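PDB 5FXU: envelope polyprotein from Puumala orthohantavirus, which supplies the Gn glycoprotein ectodomain, part of the antigenic hantaviral surface, where Gn together with Gc probably serves host-cell attachment and entry. Local coordinates for residues 207-210 with 211-214; 286-289 with 290-293. All blocks are in the same frame, centred on the assembly; numbering follows the deposited sequence.

Interaction 1 (207-210 with 211-214); sequences KLEK and SFET
Lys207, at the N-cap position, meets Ser211 chiefly through the backbone: its O takes a weak, long bond from Ser211 N, while its NZ turns elsewhere to a salt bridge with Asp317. Leu208 sits one helical turn before Phe212, and the two side chains run side by side in the same direction, with Leu208 CG 4.0 Å from Phe212 CE2 at the ring. Leu208 O receives weak bonds from both Ser211 N and Phe212 N, an irregular first turn before the regular i to i+4 pattern of helix 208-216 sets in with Glu213 N to Glu209 O at 2.9 Å. This short helix packs its Leu208 and Phe212 side against Leu341 of strand 340-354, and Phe212 also reaches helix 249-260. Glu209 starts with CG anti to its N and then bends at chi2 (53°), which carries its carboxylate back across Phe212. Glu209 OE1 stands 3.6 Å from Phe212 CD2, and the carboxylate and ring planes are only 15° apart. Glu209 OE2 lies 4.1 Å from Glu213 OE2, a pairing of like charges probably eased by Lys339, which forms salt bridges to both; His333 also bonds Glu209 OE2 and stacks on the Phe212 ring. Lys210 O accepts a nearly straight bond from Thr214 N (170°), and Lys210 NZ, 2.7 Å from a water O, is linked through that water to Glu213 OE1.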
# COMPACT_ATOMS: atom_id res chain seq x y z
N LYS A 207 -4.52 -14.44 10.58
CA LYS A 207 -3.35 -13.92 11.31
C LYS A 207 -2.16 -13.71 10.34
O LYS A 207 -1.23 -14.52 10.24
CB LYS A 207 -3.00 -14.76 12.57
CG LYS A 207 -3.56 -14.30 13.95
CD LYS A 207 -5.01 -14.65 14.19
CE LYS A 207 -5.30 -15.01 15.66
NZ LYS A 207 -5.37 -13.79 16.50
N LEU A 208 -2.21 -12.59 9.63
CA LEU A 208 -1.26 -12.28 8.56
C LEU A 208 0.21 -12.29 9.01
O LEU A 208 1.06 -12.85 8.30
CB LEU A 208 -1.62 -10.94 7.92
CG LEU A 208 -0.76 -10.41 6.79
CD1 LEU A 208 -0.72 -11.40 5.64
CD2 LEU A 208 -1.30 -9.06 6.33
N GLU A 209 0.52 -11.74 10.18
CA GLU A 209 1.91 -11.68 10.62
C GLU A 209 2.46 -13.07 10.96
O GLU A 209 3.67 -13.30 10.81
CB GLU A 209 2.08 -10.73 11.81
CG GLU A 209 3.52 -10.46 12.22
CD GLU A 209 4.44 -9.99 11.08
OE1 GLU A 209 3.99 -9.25 10.18
OE2 GLU A 209 5.63 -10.34 11.10
N LYS A 210 1.59 -14.00 11.36
CA LYS A 210 2.00 -15.40 11.53
C LYS A 210 2.50 -16.01 10.23
O LYS A 210 3.48 -16.77 10.24
CB LYS A 210 0.90 -16.27 12.13
CG LYS A 210 0.56 -15.93 13.58
CD LYS A 210 -0.25 -17.04 14.25
CE LYS A 210 -0.47 -16.83 15.78
NZ LYS A 210 0.61 -16.25 16.65
N SER A 211 1.88 -15.65 9.10
CA SER A 211 2.35 -16.12 7.81
C SER A 211 3.75 -15.64 7.53
O SER A 211 4.60 -16.42 7.12
CB SER A 211 1.43 -15.69 6.67
OG SER A 211 0.07 -16.01 6.95
N PHE A 212 4.04 -14.37 7.84
CA PHE A 212 5.39 -13.85 7.67
C PHE A 212 6.39 -14.57 8.58
O PHE A 212 7.50 -14.88 8.18
CB PHE A 212 5.45 -12.32 7.94
CG PHE A 212 4.90 -11.49 6.82
CD1 PHE A 212 5.62 -11.34 5.65
CD2 PHE A 212 3.67 -10.88 6.94
CE1 PHE A 212 5.10 -10.61 4.62
CE2 PHE A 212 3.15 -10.13 5.90
CZ PHE A 212 3.87 -9.99 4.73
N GLU A 213 5.98 -14.80 9.82
CA GLU A 213 6.85 -15.44 10.82
C GLU A 213 7.26 -16.89 10.39
O GLU A 213 8.44 -17.25 10.47
CB GLU A 213 6.20 -15.36 12.21
CG GLU A 213 6.32 -13.95 12.81
CD GLU A 213 5.39 -13.68 13.99
OE1 GLU A 213 4.59 -14.55 14.40
OE2 GLU A 213 5.48 -12.56 14.53
N THR A 214 6.31 -17.69 9.90
CA THR A 214 6.65 -19.03 9.36
C THR A 214 7.70 -18.95 8.25
O THR A 214 8.60 -19.77 8.17
CB THR A 214 5.46 -19.84 8.81
OG1 THR A 214 4.91 -19.20 7.66
CG2 THR A 214 4.41 -20.08 9.89
O HOH W 1 2.62 -14.48 16.52

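Interaction 2 (286-289 with 290-293); sequences KAPS and TESS
A surface turn, held by one backbone hydrogen bond and by side chains lying on neighbouring backbone, forms this local contact in the loop between strands 278-285 and 296-302. Glu291 N donates to Pro288 O at 3.0 Å; the bond is nearly straight at the hydrogen (167°), although the donor stands well above the carbonyl plane. Pro288 follows a cis peptide bond, and its ring is met by both residues after Ser289: Thr290 OG1 comes within 3.8 Å of Pro288 CG, and Glu291 CG lies 3.8 Å from Pro288 CD. Glu291 bends at chi2 (-80°), which folds its chain back toward the proline, leaving Glu291 OE2 3.9 Å from Pro288 CD. Lys286 instead runs extended alongside the backbone of Glu291 and Ser292, its methylenes against their carbonyls: Lys286 CD is 3.3 Å from Glu291 O, and Lys286 CE is 3.6 Å from Ser292 O. On the side facing the body of the protein, Ser289 OG bonds Glu85 of strand 79-89, while Ala287 and Pro288 rest on Thr58 of strand 54-64. The arrangement is that of a type I beta turn spanning Pro288 to Glu291, set within the longer connection between two antiparallel strands.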
# COMPACT_ATOMS: atom_id res chain seq x y z
N LYS A 286 4.51 4.96 22.39
CA LYS A 286 3.26 4.37 22.84
C LYS A 286 2.16 4.50 21.81
O LYS A 286 1.77 5.62 21.44
CB LYS A 286 2.82 5.04 24.12
CG LYS A 286 3.89 5.07 25.20
CD LYS A 286 3.48 5.99 26.34
CE LYS A 286 4.41 5.80 27.52
NZ LYS A 286 4.18 6.87 28.52
N ALA A 287 1.67 3.36 21.33
CA ALA A 287 0.58 3.32 20.36
C ALA A 287 -0.45 2.30 20.82
O ALA A 287 -0.11 1.13 20.93
CB ALA A 287 1.12 2.97 19.00
N PRO A 288 -1.67 2.72 21.14
CA PRO A 288 -2.08 4.14 21.17
C PRO A 288 -1.39 4.90 22.31
O PRO A 288 -0.75 4.28 23.15
CB PRO A 288 -3.61 4.08 21.34
CG PRO A 288 -3.88 2.74 21.91
CD PRO A 288 -2.81 1.82 21.38
N SER A 289 -1.49 6.22 22.30
CA SER A 289 -0.81 7.07 23.28
C SER A 289 -1.24 6.81 24.72
O SER A 289 -0.48 7.11 25.65
CB SER A 289 -1.03 8.55 22.96
OG SER A 289 -2.38 8.90 23.12
N THR A 290 -2.44 6.25 24.89
CA THR A 290 -2.96 5.84 26.19
C THR A 290 -2.30 4.61 26.81
O THR A 290 -2.56 4.31 27.96
CB THR A 290 -4.46 5.56 26.10
OG1 THR A 290 -4.69 4.61 25.07
CG2 THR A 290 -5.21 6.84 25.80
N GLU A 291 -1.45 3.89 26.08
CA GLU A 291 -0.68 2.77 26.65
C GLU A 291 0.33 3.27 27.70
O GLU A 291 0.93 4.33 27.55
CB GLU A 291 0.07 1.98 25.57
CG GLU A 291 -0.84 1.28 24.56
CD GLU A 291 -1.43 -0.02 25.05
OE1 GLU A 291 -0.76 -0.73 25.83
OE2 GLU A 291 -2.56 -0.36 24.63
N SER A 292 0.52 2.49 28.74
CA SER A 292 1.41 2.90 29.82
C SER A 292 2.88 2.62 29.47
O SER A 292 3.77 3.30 29.99
CB SER A 292 1.02 2.20 31.13
OG SER A 292 0.89 0.81 30.90
N SER A 293 3.13 1.61 28.64
CA SER A 293 4.46 1.26 28.17
C SER A 293 4.52 1.29 26.66
O SER A 293 3.49 1.30 25.98
CB SER A 293 4.85 -0.12 28.66
OG SER A 293 4.96 -0.05 30.08

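How the interactions relate
Followed from the N terminus, the chain reaches interaction 1 first, in the short helix 208-216 between strands 185-197 and 228-234, and interaction 2 much later, between strands 278-285 and 296-302. The two are in series and neither nests nor crosses: each is a local contact within a continuous run of residues, one a helical turn and the other a reverse turn. Interaction 1 is partly buried and joins its helix to strand 340-354 and helix 249-260, whereas interaction 2 lies at the surface, beside strands 54-64 and 79-89. Their centres are 24 Å apart and their nearest atoms about 15 Å, without direct contact.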